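Local coordinates for hypothetical protein PurS (Thermus thermophilus, PDB 2DGB), which is of unknown function but belongs to the PurS family of small alpha/beta proteins and pairs with a second copy through strands that join into shared sheets, at residues Tyr4-Leu9 / Ile46-Glu51; Leu8-Lys13 / Leu66-Val71; Arg22-Val27 / Glu36-Gly41. All coordinates share one frame; numbering follows the deposited sequence.

Contact 1 (Tyr4-Leu9 / Ile46-Glu51); sequences YQATLL and IVFPAE
Tyr-4 and Phe-48 form an antiparallel hydrogen-bonded pair between strands 3-12 and 37-49, and the tyrosine side chain runs from there along the partner strand to its end. Its CB lies over one face of the Phe-48 ring, 4.1 Å from CE2. CG stands beside the backbone N (chi1 -55°), which turns the ring toward the segment beyond Phe-48 rather than over Ala-6. The methyl of Ala-50 sits above the plane of the tyrosine ring, over the CD2-CE2 rim, with Ala-50 CB 3.5 Å from Tyr-4 CE2. The Ala-50 carbonyl oxygen lies in the ring plane, Ala-50 O being 3.5 Å from Tyr-4 CE2, so the oxygen meets the edge while the methyl approaches obliquely from one face. The hydroxyl at the tip continues past this carbonyl. Alanine suits position 50 because a single methyl can come close over the rim of the ring while its own carbonyl lies at the edge.

Phe-48 has its CG between backbone N and carbonyl carbon (chi1 67°), a rotamer that swings the ring back across the strand pair; Ala-6 CB touches its rim at CE2, 3.8 Å away. Farther along the same face, Leu-8 CD1 and Ile-46 CD1 meet at 3.7 Å. The backbones are joined by paired bonds between Tyr-4 and Phe-48 and between Ala-6 and Ile-46, Ile-46 N giving an almost straight one to Ala-6 O at 2.8 Å. On the reverse face Gln-5 lays its CG against Val-47 CG2, while its amide NE2 reaches Glu-45.

The face bearing Tyr-4 and Phe-48 is roofed by helix 53-67, through Ala-56, Lys-59 and Met-63. Strand 73-83 flanks strand 3-12 on its other edge, and Ile-46 and Val-47 pair with a strand of the second subunit.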
ATOM      1  N   TYR A   4     -15.814  -9.055  -4.175  1.00 15.35           N
ATOM      2  CA  TYR A   4     -14.390  -8.992  -4.511  1.00 18.11           C
ATOM      3  C   TYR A   4     -13.605  -8.104  -3.547  1.00 17.37           C
ATOM      4  O   TYR A   4     -14.167  -7.245  -2.873  1.00 18.15           O
ATOM      5  CB  TYR A   4     -14.211  -8.422  -5.925  1.00 14.72           C
ATOM      6  CG  TYR A   4     -14.972  -9.168  -6.999  1.00 17.47           C
ATOM      7  CD1 TYR A   4     -14.362 -10.174  -7.741  1.00 17.56           C
ATOM      8  CD2 TYR A   4     -16.319  -8.892  -7.241  1.00 17.24           C
ATOM      9  CE1 TYR A   4     -15.075 -10.897  -8.700  1.00 17.44           C
ATOM     10  CE2 TYR A   4     -17.040  -9.607  -8.190  1.00 16.93           C
ATOM     11  CZ  TYR A   4     -16.413 -10.608  -8.914  1.00 18.13           C
ATOM     12  OH  TYR A   4     -17.136 -11.338  -9.832  1.00 16.44           O
ATOM     13  N   GLN A   5     -12.300  -8.316  -3.486  1.00 17.29           N
ATOM     14  CA  GLN A   5     -11.460  -7.482  -2.649  1.00 18.43           C
ATOM     15  C   GLN A   5     -10.334  -6.981  -3.534  1.00 18.22           C
ATOM     16  O   GLN A   5      -9.611  -7.765  -4.148  1.00 17.07           O
ATOM     17  CB  GLN A   5     -10.875  -8.246  -1.460  1.00 20.29           C
ATOM     18  CG  GLN A   5     -10.058  -7.331  -0.543  1.00 20.27           C
ATOM     19  CD  GLN A   5      -9.303  -8.083   0.532  1.00 23.85           C
ATOM     20  OE1 GLN A   5      -9.876  -8.881   1.267  1.00 25.36           O
ATOM     21  NE2 GLN A   5      -8.004  -7.823   0.633  1.00 25.36           N
ATOM     22  N   ALA A   6     -10.209  -5.665  -3.610  1.00 18.42           N
ATOM     23  CA  ALA A   6      -9.180  -5.045  -4.423  1.00 17.96           C
ATOM     24  C   ALA A   6      -8.130  -4.419  -3.523  1.00 17.07           C
ATOM     25  O   ALA A   6      -8.460  -3.806  -2.505  1.00 16.96           O
ATOM     26  CB  ALA A   6      -9.802  -3.979  -5.320  1.00 16.97           C
ATOM     27  N   THR A   7      -6.867  -4.608  -3.886  1.00 14.71           N
ATOM     28  CA  THR A   7      -5.760  -4.022  -3.142  1.00 16.07           C
ATOM     29  C   THR A   7      -5.260  -2.865  -4.005  1.00 16.97           C
ATOM     30  O   THR A   7      -4.563  -3.071  -5.004  1.00 17.96           O
ATOM     31  CB  THR A   7      -4.613  -5.024  -2.928  1.00 13.10           C
ATOM     32  OG1 THR A   7      -5.094  -6.147  -2.180  1.00 15.63           O
ATOM     33  CG2 THR A   7      -3.477  -4.364  -2.141  1.00 14.20           C
ATOM     34  N   LEU A   8      -5.642  -1.652  -3.621  1.00 16.45           N
ATOM     35  CA  LEU A   8      -5.264  -0.450  -4.355  1.00 16.06           C
ATOM     36  C   LEU A   8      -4.177   0.355  -3.670  1.00 16.30           C
ATOM     37  O   LEU A   8      -4.301   0.722  -2.500  1.00 16.65           O
ATOM     38  CB  LEU A   8      -6.479   0.458  -4.552  1.00 17.27           C
ATOM     39  CG  LEU A   8      -7.458   0.178  -5.693  1.00 19.33           C
ATOM     40  CD1 LEU A   8      -8.801   0.809  -5.371  1.00 19.69           C
ATOM     41  CD2 LEU A   8      -6.904   0.727  -7.000  1.00 18.38           C
ATOM     42  N   LEU A   9      -3.116   0.641  -4.411  1.00 15.72           N
ATOM     43  CA  LEU A   9      -2.028   1.443  -3.882  1.00 16.37           C
ATOM     44  C   LEU A   9      -2.210   2.852  -4.444  1.00 17.51           C
ATOM     45  O   LEU A   9      -2.467   3.019  -5.635  1.00 16.87           O
ATOM     46  CB  LEU A   9      -0.680   0.883  -4.333  1.00 16.23           C
ATOM     47  CG  LEU A   9      -0.361  -0.562  -3.953  1.00 17.36           C
ATOM     48  CD1 LEU A   9       1.036  -0.904  -4.445  1.00 15.92           C
ATOM     49  CD2 LEU A   9      -0.453  -0.739  -2.438  1.00 15.65           C
ATOM     50  N   ILE A  46     -10.230  -2.915  -0.486  1.00 12.36           N
ATOM     51  CA  ILE A  46     -11.642  -2.647  -0.682  1.00 12.72           C
ATOM     52  C   ILE A  46     -12.469  -3.879  -1.042  1.00 14.14           C
ATOM     53  O   ILE A  46     -12.219  -4.537  -2.057  1.00 14.70           O
ATOM     54  CB  ILE A  46     -11.836  -1.590  -1.792  1.00 12.52           C
ATOM     55  CG1 ILE A  46     -10.932  -0.382  -1.527  1.00 10.70           C
ATOM     56  CG2 ILE A  46     -13.301  -1.176  -1.868  1.00 11.51           C
ATOM     57  CD1 ILE A  46     -11.096   0.741  -2.533  1.00 15.24           C
ATOM     58  N   VAL A  47     -13.446  -4.183  -0.195  1.00 13.88           N
ATOM     59  CA  VAL A  47     -14.362  -5.297  -0.428  1.00 13.39           C
ATOM     60  C   VAL A  47     -15.601  -4.638  -1.026  1.00 14.08           C
ATOM     61  O   VAL A  47     -16.186  -3.722  -0.427  1.00 11.38           O
ATOM     62  CB  VAL A  47     -14.730  -6.019   0.891  1.00 13.80           C
ATOM     63  CG1 VAL A  47     -15.766  -7.108   0.627  1.00 11.63           C
ATOM     64  CG2 VAL A  47     -13.468  -6.621   1.516  1.00 13.02           C
ATOM     65  N   PHE A  48     -15.991  -5.095  -2.213  1.00 12.79           N
ATOM     66  CA  PHE A  48     -17.125  -4.516  -2.913  1.00 13.54           C
ATOM     67  C   PHE A  48     -17.755  -5.530  -3.871  1.00 15.20           C
ATOM     68  O   PHE A  48     -17.123  -6.520  -4.232  1.00 15.07           O
ATOM     69  CB  PHE A  48     -16.645  -3.306  -3.707  1.00 13.14           C
ATOM     70  CG  PHE A  48     -15.711  -3.662  -4.832  1.00 13.83           C
ATOM     71  CD1 PHE A  48     -16.168  -3.693  -6.146  1.00 11.96           C
ATOM     72  CD2 PHE A  48     -14.385  -3.998  -4.573  1.00 13.35           C
ATOM     73  CE1 PHE A  48     -15.316  -4.055  -7.192  1.00 14.93           C
ATOM     74  CE2 PHE A  48     -13.522  -4.365  -5.613  1.00 14.30           C
ATOM     75  CZ  PHE A  48     -13.992  -4.392  -6.925  1.00 14.06           C
ATOM     76  N   PRO A  49     -18.996  -5.268  -4.321  1.00 14.49           N
ATOM     77  CA  PRO A  49     -19.727  -6.149  -5.241  1.00 16.16           C
ATOM     78  C   PRO A  49     -19.541  -5.816  -6.718  1.00 16.52           C
ATOM     79  O   PRO A  49     -19.254  -4.669  -7.081  1.00 13.66           O
ATOM     80  CB  PRO A  49     -21.171  -5.942  -4.812  1.00 16.14           C
ATOM     81  CG  PRO A  49     -21.193  -4.467  -4.584  1.00 17.38           C
ATOM     82  CD  PRO A  49     -19.899  -4.226  -3.793  1.00 15.34           C
ATOM     83  N   ALA A  50     -19.725  -6.826  -7.567  1.00 16.60           N
ATOM     84  CA  ALA A  50     -19.605  -6.653  -9.014  1.00 17.45           C
ATOM     85  C   ALA A  50     -20.234  -7.853  -9.724  1.00 18.16           C
ATOM     86  O   ALA A  50     -20.285  -8.949  -9.172  1.00 17.06           O
ATOM     87  CB  ALA A  50     -18.134  -6.513  -9.413  1.00 16.26           C
ATOM     88  N   GLU A  51     -20.702  -7.640 -10.949  1.00 18.67           N
ATOM     89  CA  GLU A  51     -21.342  -8.698 -11.727  1.00 20.66           C
ATOM     90  C   GLU A  51     -20.390  -9.842 -12.046  1.00 19.72           C
ATOM     91  O   GLU A  51     -20.777 -11.016 -12.022  1.00 18.06           O
ATOM     92  CB  GLU A  51     -21.894  -8.120 -13.031  1.00 25.33           C
ATOM     93  CG  GLU A  51     -23.139  -7.256 -12.868  1.00 29.75           C
ATOM     94  CD  GLU A  51     -24.403  -8.086 -12.695  1.00 35.35           C
ATOM     95  OE1 GLU A  51     -24.541  -9.113 -13.402  1.00 35.52           O
ATOM     96  OE2 GLU A  51     -25.261  -7.708 -11.868  1.00 37.02           O
TER

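Contact 2 (Leu8-Lys13 / Leu66-Val71); sequences LLIELK and LLANPV
Ile-10 places CG1 beside its backbone N (chi1 -64°) and CG2 opposite that N, so its two branches diverge toward different residues at the end of helix 53-67. The CG1 branch, extended to CD1, reaches Leu-67; the CG2 methyl reaches Ala-68. This is part of a beta-alpha-beta crossover: strand 37-49, helix 53-67 and strand 73-83, with the two strands parallel to each other and strand 3-12 lying between them. Segment 66-71 is the exit from the helix, and it passes over the C-terminal end of strand 3-12.

The side chains of Ile-10 and Leu-67 meet at about a right angle, with Ile-10 CD1 3.8 Å from Leu-67 CB. Ala-68, the first residue to leave helical geometry, sets its CB 3.9 Å from Ile-10 CG2. A small residue fits here, where the chain turns close above the sheet, and a beta-branched isoleucine suits the strand while covering two neighbours at once. Leu-67 also packs on Leu-44 of strand 37-49 in its own chain and on Leu-28 of the second subunit.

Beyond the helix the turn is shaped by Asn-69, whose OD1 takes a weak bond from Val-71 N as well as one from Met-72 N. At the border of the contact the chemistry becomes polar. Lys-13, fully extended beyond CG, lays its CD near Val-71 O, 3.5 Å away, and its long apolar shaft lets the charge span the gap to the turn. Its NZ ends in the carbonyl plane of Pro-70, donating a hydrogen bond to Pro-70 O at 3.0 Å.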
ATOM      1  N   LEU A   8      -5.642  -1.652  -3.621  1.00 16.45           N
ATOM      2  CA  LEU A   8      -5.264  -0.450  -4.355  1.00 16.06           C
ATOM      3  C   LEU A   8      -4.177   0.355  -3.670  1.00 16.30           C
ATOM      4  O   LEU A   8      -4.301   0.722  -2.500  1.00 16.65           O
ATOM      5  CB  LEU A   8      -6.479   0.458  -4.552  1.00 17.27           C
ATOM      6  CG  LEU A   8      -7.458   0.178  -5.693  1.00 19.33           C
ATOM      7  CD1 LEU A   8      -8.801   0.809  -5.371  1.00 19.69           C
ATOM      8  CD2 LEU A   8      -6.904   0.727  -7.000  1.00 18.38           C
ATOM      9  N   LEU A   9      -3.116   0.641  -4.411  1.00 15.72           N
ATOM     10  CA  LEU A   9      -2.028   1.443  -3.882  1.00 16.37           C
ATOM     11  C   LEU A   9      -2.210   2.852  -4.444  1.00 17.51           C
ATOM     12  O   LEU A   9      -2.467   3.019  -5.635  1.00 16.87           O
ATOM     13  CB  LEU A   9      -0.680   0.883  -4.333  1.00 16.23           C
ATOM     14  CG  LEU A   9      -0.361  -0.562  -3.953  1.00 17.36           C
ATOM     15  CD1 LEU A   9       1.036  -0.904  -4.445  1.00 15.92           C
ATOM     16  CD2 LEU A   9      -0.453  -0.739  -2.438  1.00 15.65           C
ATOM     17  N   ILE A  10      -2.107   3.859  -3.583  1.00 15.02           N
ATOM     18  CA  ILE A  10      -2.227   5.245  -4.021  1.00 14.93           C
ATOM     19  C   ILE A  10      -0.955   5.928  -3.547  1.00 15.04           C
ATOM     20  O   ILE A  10      -0.743   6.135  -2.349  1.00 12.26           O
ATOM     21  CB  ILE A  10      -3.491   5.919  -3.427  1.00 15.76           C
ATOM     22  CG1 ILE A  10      -4.747   5.209  -3.963  1.00 15.76           C
ATOM     23  CG2 ILE A  10      -3.525   7.386  -3.807  1.00 15.11           C
ATOM     24  CD1 ILE A  10      -6.067   5.744  -3.411  1.00 16.66           C
ATOM     25  N   GLU A  11      -0.090   6.255  -4.496  1.00 14.49           N
ATOM     26  CA  GLU A  11       1.180   6.860  -4.150  1.00 15.11           C
ATOM     27  C   GLU A  11       1.385   8.184  -4.872  1.00 15.50           C
ATOM     28  O   GLU A  11       0.699   8.491  -5.848  1.00 14.33           O
ATOM     29  CB  GLU A  11       2.309   5.882  -4.492  1.00 15.82           C
ATOM     30  CG  GLU A  11       1.977   4.427  -4.135  1.00 17.26           C
ATOM     31  CD  GLU A  11       3.126   3.460  -4.390  1.00 18.55           C
ATOM     32  OE1 GLU A  11       3.873   3.651  -5.369  1.00 15.26           O
ATOM     33  OE2 GLU A  11       3.272   2.496  -3.611  1.00 19.78           O
ATOM     34  N   LEU A  12       2.339   8.955  -4.372  1.00 15.41           N
ATOM     35  CA  LEU A  12       2.680  10.254  -4.935  1.00 17.24           C
ATOM     36  C   LEU A  12       3.443  10.073  -6.238  1.00 17.19           C
ATOM     37  O   LEU A  12       4.247   9.154  -6.358  1.00 16.25           O
ATOM     38  CB  LEU A  12       3.566  11.015  -3.953  1.00 18.47           C
ATOM     39  CG  LEU A  12       2.987  11.203  -2.552  1.00 20.02           C
ATOM     40  CD1 LEU A  12       4.048  11.763  -1.628  1.00 19.36           C
ATOM     41  CD2 LEU A  12       1.786  12.122  -2.630  1.00 18.65           C
ATOM     42  N   LYS A  13       3.198  10.942  -7.211  1.00 18.71           N
ATOM     43  CA  LYS A  13       3.924  10.852  -8.471  1.00 20.56           C
ATOM     44  C   LYS A  13       5.370  11.223  -8.172  1.00 22.53           C
ATOM     45  O   LYS A  13       5.643  11.964  -7.220  1.00 19.19           O
ATOM     46  CB  LYS A  13       3.346  11.822  -9.502  1.00 22.19           C
ATOM     47  CG  LYS A  13       1.995  11.402 -10.057  1.00 23.86           C
ATOM     48  CD  LYS A  13       1.541  12.323 -11.187  1.00 25.52           C
ATOM     49  CE  LYS A  13       0.166  11.923 -11.709  1.00 26.31           C
ATOM     50  NZ  LYS A  13      -0.302  12.829 -12.798  1.00 33.05           N
ATOM     51  N   LEU A  66     -10.992   7.613  -8.818  1.00 18.50           N
ATOM     52  CA  LEU A  66     -11.821   8.519  -8.032  1.00 18.11           C
ATOM     53  C   LEU A  66     -11.147   8.995  -6.743  1.00 18.25           C
ATOM     54  O   LEU A  66     -11.343  10.135  -6.316  1.00 18.10           O
ATOM     55  CB  LEU A  66     -13.148   7.840  -7.680  1.00 19.52           C
ATOM     56  CG  LEU A  66     -14.112   7.536  -8.833  1.00 23.64           C
ATOM     57  CD1 LEU A  66     -15.265   6.686  -8.326  1.00 24.46           C
ATOM     58  CD2 LEU A  66     -14.629   8.839  -9.433  1.00 25.92           C
ATOM     59  N   LEU A  67     -10.348   8.127  -6.133  1.00 18.15           N
ATOM     60  CA  LEU A  67      -9.691   8.444  -4.871  1.00 18.25           C
ATOM     61  C   LEU A  67      -8.318   9.093  -4.943  1.00 20.34           C
ATOM     62  O   LEU A  67      -7.920   9.786  -4.005  1.00 19.85           O
ATOM     63  CB  LEU A  67      -9.584   7.185  -4.011  1.00 15.39           C
ATOM     64  CG  LEU A  67     -10.888   6.457  -3.692  1.00 15.77           C
ATOM     65  CD1 LEU A  67     -10.567   5.292  -2.778  1.00 17.42           C
ATOM     66  CD2 LEU A  67     -11.881   7.399  -3.029  1.00 13.55           C
ATOM     67  N   ALA A  68      -7.586   8.865  -6.029  1.00 18.12           N
ATOM     68  CA  ALA A  68      -6.255   9.452  -6.163  1.00 19.76           C
ATOM     69  C   ALA A  68      -6.315  10.868  -6.723  1.00 19.52           C
ATOM     70  O   ALA A  68      -7.177  11.177  -7.535  1.00 18.57           O
ATOM     71  CB  ALA A  68      -5.385   8.581  -7.069  1.00 18.48           C
ATOM     72  N   ASN A  69      -5.401  11.723  -6.272  1.00 20.87           N
ATOM     73  CA  ASN A  69      -5.317  13.099  -6.767  1.00 21.35           C
ATOM     74  C   ASN A  69      -4.774  12.968  -8.191  1.00 21.17           C
ATOM     75  O   ASN A  69      -3.649  12.533  -8.393  1.00 20.24           O
ATOM     76  CB  ASN A  69      -4.340  13.905  -5.905  1.00 22.52           C
ATOM     77  CG  ASN A  69      -4.162  15.332  -6.396  1.00 21.22           C
ATOM     78  OD1 ASN A  69      -3.796  15.574  -7.548  1.00 21.46           O
ATOM     79  ND2 ASN A  69      -4.418  16.284  -5.515  1.00 25.29           N
ATOM     80  N   PRO A  70      -5.566  13.359  -9.197  1.00 23.06           N
ATOM     81  CA  PRO A  70      -5.134  13.256 -10.596  1.00 23.80           C
ATOM     82  C   PRO A  70      -3.796  13.906 -10.935  1.00 23.83           C
ATOM     83  O   PRO A  70      -3.020  13.376 -11.726  1.00 23.41           O
ATOM     84  CB  PRO A  70      -6.293  13.892 -11.360  1.00 24.38           C
ATOM     85  CG  PRO A  70      -6.778  14.933 -10.406  1.00 25.87           C
ATOM     86  CD  PRO A  70      -6.783  14.184  -9.086  1.00 25.09           C
ATOM     87  N   VAL A  71      -3.517  15.052 -10.328  1.00 25.25           N
ATOM     88  CA  VAL A  71      -2.281  15.751 -10.622  1.00 24.71           C
ATOM     89  C   VAL A  71      -1.080  15.340  -9.775  1.00 24.67           C
ATOM     90  O   VAL A  71       0.055  15.389 -10.244  1.00 26.30           O
ATOM     91  CB  VAL A  71      -2.477  17.273 -10.486  1.00 26.85           C
ATOM     92  CG1 VAL A  71      -1.169  17.990 -10.774  1.00 27.33           C
ATOM     93  CG2 VAL A  71      -3.566  17.744 -11.448  1.00 26.08           C
TER

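Contact 3 (Arg22-Val27 / Glu36-Gly41); sequences RAVEGV and EEVRVG
Val-38, Glu-25 and Val-24 carry this contact, in which helix 19-30 lies against the start of strand 37-49. Glu-25 reaches across to the strand backbone. With CG beside its backbone N (chi1 -53°) and the chain extended beyond, it runs alongside Val-38 in the opposite direction, bringing CG to 3.5 Å from Val-38 CG2. Its methylenes thus act as an apolar partner to the valine, while the carboxylate goes on to the backbone. OE2 accepts the Val-38 N-H at 2.9 Å (N-H...O angle 156°), using its anti lone pair, the one turned away from the other oxygen. The same oxygen lies 3.2 Å from Glu-37 CA.

Val-38 answers with its other methyl: CG1 meets Val-24 CG1 at 3.9 Å, the two side chains crossing at about a right angle. Two beta-branched residues suit this spot, short and stiff enough to fill the space between helix and strand without a long flexible chain. Val-24 CG2 leans more loosely on Val-40 CG2, 4.4 Å away.

The strand itself joins the second subunit, since residues 37 to 41 form an antiparallel ladder with a strand of that chain, and Val-38 and Val-40 both pack on its Leu-44. Val-40 N is taken by Asp-18 OD2, just as Val-38 N is taken by Glu-25. Two carboxylates, one on the helix and one from the loop just before it, thus accept N-H groups that a neighbouring strand might otherwise pair. The bond from Val-38 N probably favours the ionised form of Glu-25, which the nearby Glu-37 charge would oppose only mildly.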
ATOM      1  N   ARG A  22      11.061  10.998   3.506  1.00 19.65           N
ATOM      2  CA  ARG A  22      12.386  11.520   3.802  1.00 19.20           C
ATOM      3  C   ARG A  22      12.711  11.321   5.276  1.00 18.49           C
ATOM      4  O   ARG A  22      13.842  10.981   5.624  1.00 19.03           O
ATOM      5  CB  ARG A  22      12.461  12.997   3.410  1.00 21.49           C
ATOM      6  CG  ARG A  22      12.535  13.192   1.899  1.00 23.34           C
ATOM      7  CD  ARG A  22      12.105  14.581   1.463  1.00 26.06           C
ATOM      8  NE  ARG A  22      12.283  14.773   0.023  1.00 27.73           N
ATOM      9  CZ  ARG A  22      13.379  15.270  -0.543  1.00 28.94           C
ATOM     10  NH1 ARG A  22      13.443  15.397  -1.864  1.00 29.85           N
ATOM     11  NH2 ARG A  22      14.405  15.660   0.207  1.00 25.86           N
ATOM     12  N   ALA A  23      11.717  11.516   6.139  1.00 16.07           N
ATOM     13  CA  ALA A  23      11.917  11.332   7.575  1.00 15.76           C
ATOM     14  C   ALA A  23      12.258   9.867   7.874  1.00 16.60           C
ATOM     15  O   ALA A  23      13.110   9.581   8.718  1.00 13.61           O
ATOM     16  CB  ALA A  23      10.658  11.747   8.345  1.00 14.49           C
ATOM     17  N   VAL A  24      11.598   8.944   7.175  1.00 14.81           N
ATOM     18  CA  VAL A  24      11.848   7.516   7.386  1.00 16.45           C
ATOM     19  C   VAL A  24      13.264   7.120   6.947  1.00 17.90           C
ATOM     20  O   VAL A  24      13.937   6.341   7.624  1.00 16.79           O
ATOM     21  CB  VAL A  24      10.814   6.641   6.625  1.00 16.99           C
ATOM     22  CG1 VAL A  24      11.173   5.171   6.754  1.00 15.79           C
ATOM     23  CG2 VAL A  24       9.406   6.877   7.191  1.00 15.00           C
ATOM     24  N   GLU A  25      13.713   7.649   5.811  1.00 17.98           N
ATOM     25  CA  GLU A  25      15.052   7.331   5.324  1.00 19.66           C
ATOM     26  C   GLU A  25      16.040   7.697   6.420  1.00 21.25           C
ATOM     27  O   GLU A  25      16.938   6.922   6.754  1.00 21.91           O
ATOM     28  CB  GLU A  25      15.381   8.143   4.064  1.00 20.98           C
ATOM     29  CG  GLU A  25      14.353   8.024   2.956  1.00 21.70           C
ATOM     30  CD  GLU A  25      14.596   9.011   1.827  1.00 23.95           C
ATOM     31  OE1 GLU A  25      15.238  10.054   2.071  1.00 22.40           O
ATOM     32  OE2 GLU A  25      14.126   8.754   0.701  1.00 25.05           O
ATOM     33  N   GLY A  26      15.858   8.891   6.976  1.00 20.66           N
ATOM     34  CA  GLY A  26      16.737   9.366   8.022  1.00 20.35           C
ATOM     35  C   GLY A  26      16.770   8.447   9.223  1.00 21.80           C
ATOM     36  O   GLY A  26      17.845   8.090   9.700  1.00 24.47           O
ATOM     37  N   VAL A  27      15.599   8.059   9.717  1.00 17.86           N
ATOM     38  CA  VAL A  27      15.532   7.184  10.878  1.00 18.57           C
ATOM     39  C   VAL A  27      16.091   5.794  10.590  1.00 18.76           C
ATOM     40  O   VAL A  27      16.755   5.202  11.442  1.00 17.01           O
ATOM     41  CB  VAL A  27      14.089   7.069  11.403  1.00 20.17           C
ATOM     42  CG1 VAL A  27      13.991   5.951  12.423  1.00 20.73           C
ATOM     43  CG2 VAL A  27      13.677   8.394  12.033  1.00 21.16           C
ATOM     44  N   GLU A  36      18.292   3.728   0.036  1.00 21.00           N
ATOM     45  CA  GLU A  36      18.451   4.709  -1.028  1.00 21.63           C
ATOM     46  C   GLU A  36      17.303   5.707  -1.120  1.00 20.68           C
ATOM     47  O   GLU A  36      17.514   6.883  -1.427  1.00 19.21           O
ATOM     48  CB  GLU A  36      18.598   3.993  -2.367  1.00 21.19           C
ATOM     49  CG  GLU A  36      18.881   4.927  -3.533  1.00 24.51           C
ATOM     50  CD  GLU A  36      19.047   4.174  -4.837  1.00 24.12           C
ATOM     51  OE1 GLU A  36      19.840   3.211  -4.867  1.00 22.53           O
ATOM     52  OE2 GLU A  36      18.386   4.546  -5.827  1.00 25.78           O
ATOM     53  N   GLU A  37      16.091   5.229  -0.863  1.00 20.61           N
ATOM     54  CA  GLU A  37      14.907   6.070  -0.938  1.00 18.82           C
ATOM     55  C   GLU A  37      13.687   5.370  -0.354  1.00 18.95           C
ATOM     56  O   GLU A  37      13.545   4.149  -0.470  1.00 18.00           O
ATOM     57  CB  GLU A  37      14.616   6.418  -2.396  1.00 20.85           C
ATOM     58  CG  GLU A  37      13.328   7.192  -2.609  1.00 23.33           C
ATOM     59  CD  GLU A  37      12.945   7.288  -4.074  1.00 25.11           C
ATOM     60  OE1 GLU A  37      12.448   6.290  -4.634  1.00 27.42           O
ATOM     61  OE2 GLU A  37      13.149   8.361  -4.668  1.00 27.85           O
ATOM     62  N   VAL A  38      12.810   6.161   0.260  1.00 17.17           N
ATOM     63  CA  VAL A  38      11.573   5.666   0.847  1.00 16.73           C
ATOM     64  C   VAL A  38      10.421   6.546   0.350  1.00 16.39           C
ATOM     65  O   VAL A  38      10.484   7.765   0.462  1.00 14.51           O
ATOM     66  CB  VAL A  38      11.608   5.746   2.390  1.00 16.54           C
ATOM     67  CG1 VAL A  38      10.298   5.223   2.969  1.00 15.86           C
ATOM     68  CG2 VAL A  38      12.790   4.947   2.931  1.00 18.09           C
ATOM     69  N   ARG A  39       9.390   5.937  -0.228  1.00 16.81           N
ATOM     70  CA  ARG A  39       8.224   6.691  -0.688  1.00 17.21           C
ATOM     71  C   ARG A  39       7.067   6.106   0.104  1.00 17.35           C
ATOM     72  O   ARG A  39       6.845   4.893   0.075  1.00 16.97           O
ATOM     73  CB  ARG A  39       7.982   6.502  -2.189  1.00 17.97           C
ATOM     74  CG  ARG A  39       9.066   7.078  -3.080  1.00 25.38           C
ATOM     75  CD  ARG A  39       9.149   8.599  -2.965  1.00 29.44           C
ATOM     76  NE  ARG A  39       8.066   9.281  -3.676  1.00 30.34           N
ATOM     77  CZ  ARG A  39       8.015  10.598  -3.871  1.00 33.01           C
ATOM     78  NH1 ARG A  39       8.985  11.375  -3.401  1.00 32.39           N
ATOM     79  NH2 ARG A  39       7.011  11.141  -4.553  1.00 29.54           N
ATOM     80  N   VAL A  40       6.351   6.958   0.828  1.00 16.25           N
ATOM     81  CA  VAL A  40       5.242   6.508   1.657  1.00 16.26           C
ATOM     82  C   VAL A  40       3.906   6.801   1.007  1.00 16.27           C
ATOM     83  O   VAL A  40       3.611   7.944   0.640  1.00 15.72           O
ATOM     84  CB  VAL A  40       5.281   7.174   3.058  1.00 17.58           C
ATOM     85  CG1 VAL A  40       4.088   6.725   3.888  1.00 17.59           C
ATOM     86  CG2 VAL A  40       6.575   6.806   3.768  1.00 14.73           C
ATOM     87  N   GLY A  41       3.107   5.752   0.855  1.00 13.95           N
ATOM     88  CA  GLY A  41       1.804   5.898   0.252  1.00 15.82           C
ATOM     89  C   GLY A  41       0.761   5.228   1.119  1.00 16.44           C
ATOM     90  O   GLY A  41       1.019   4.873   2.272  1.00 15.88           O
TER

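In the fold
Contact 1 is the buried one, contact 2 is partly buried, and contact 3 lies at the surface. Contacts 1 and 2 share strand 3-12, on which Leu-8 and Leu-9 belong to both; contacts 1 and 3 share strand 37-49 but sit on opposite sides of the chain's centre, about 29 Å apart between centres. Contact 3 is nested in the loops closed by the other two and touches contact 2, where Arg-39 meets Leu-12 and Lys-13. Contact 1 depends on paired main-chain bonds and aromatic packing, contact 2 on aliphatic packing edged by one lysine bond, contact 3 on valines and a carboxylate hydrogen-bonded to a strand amide. All three reach the second subunit.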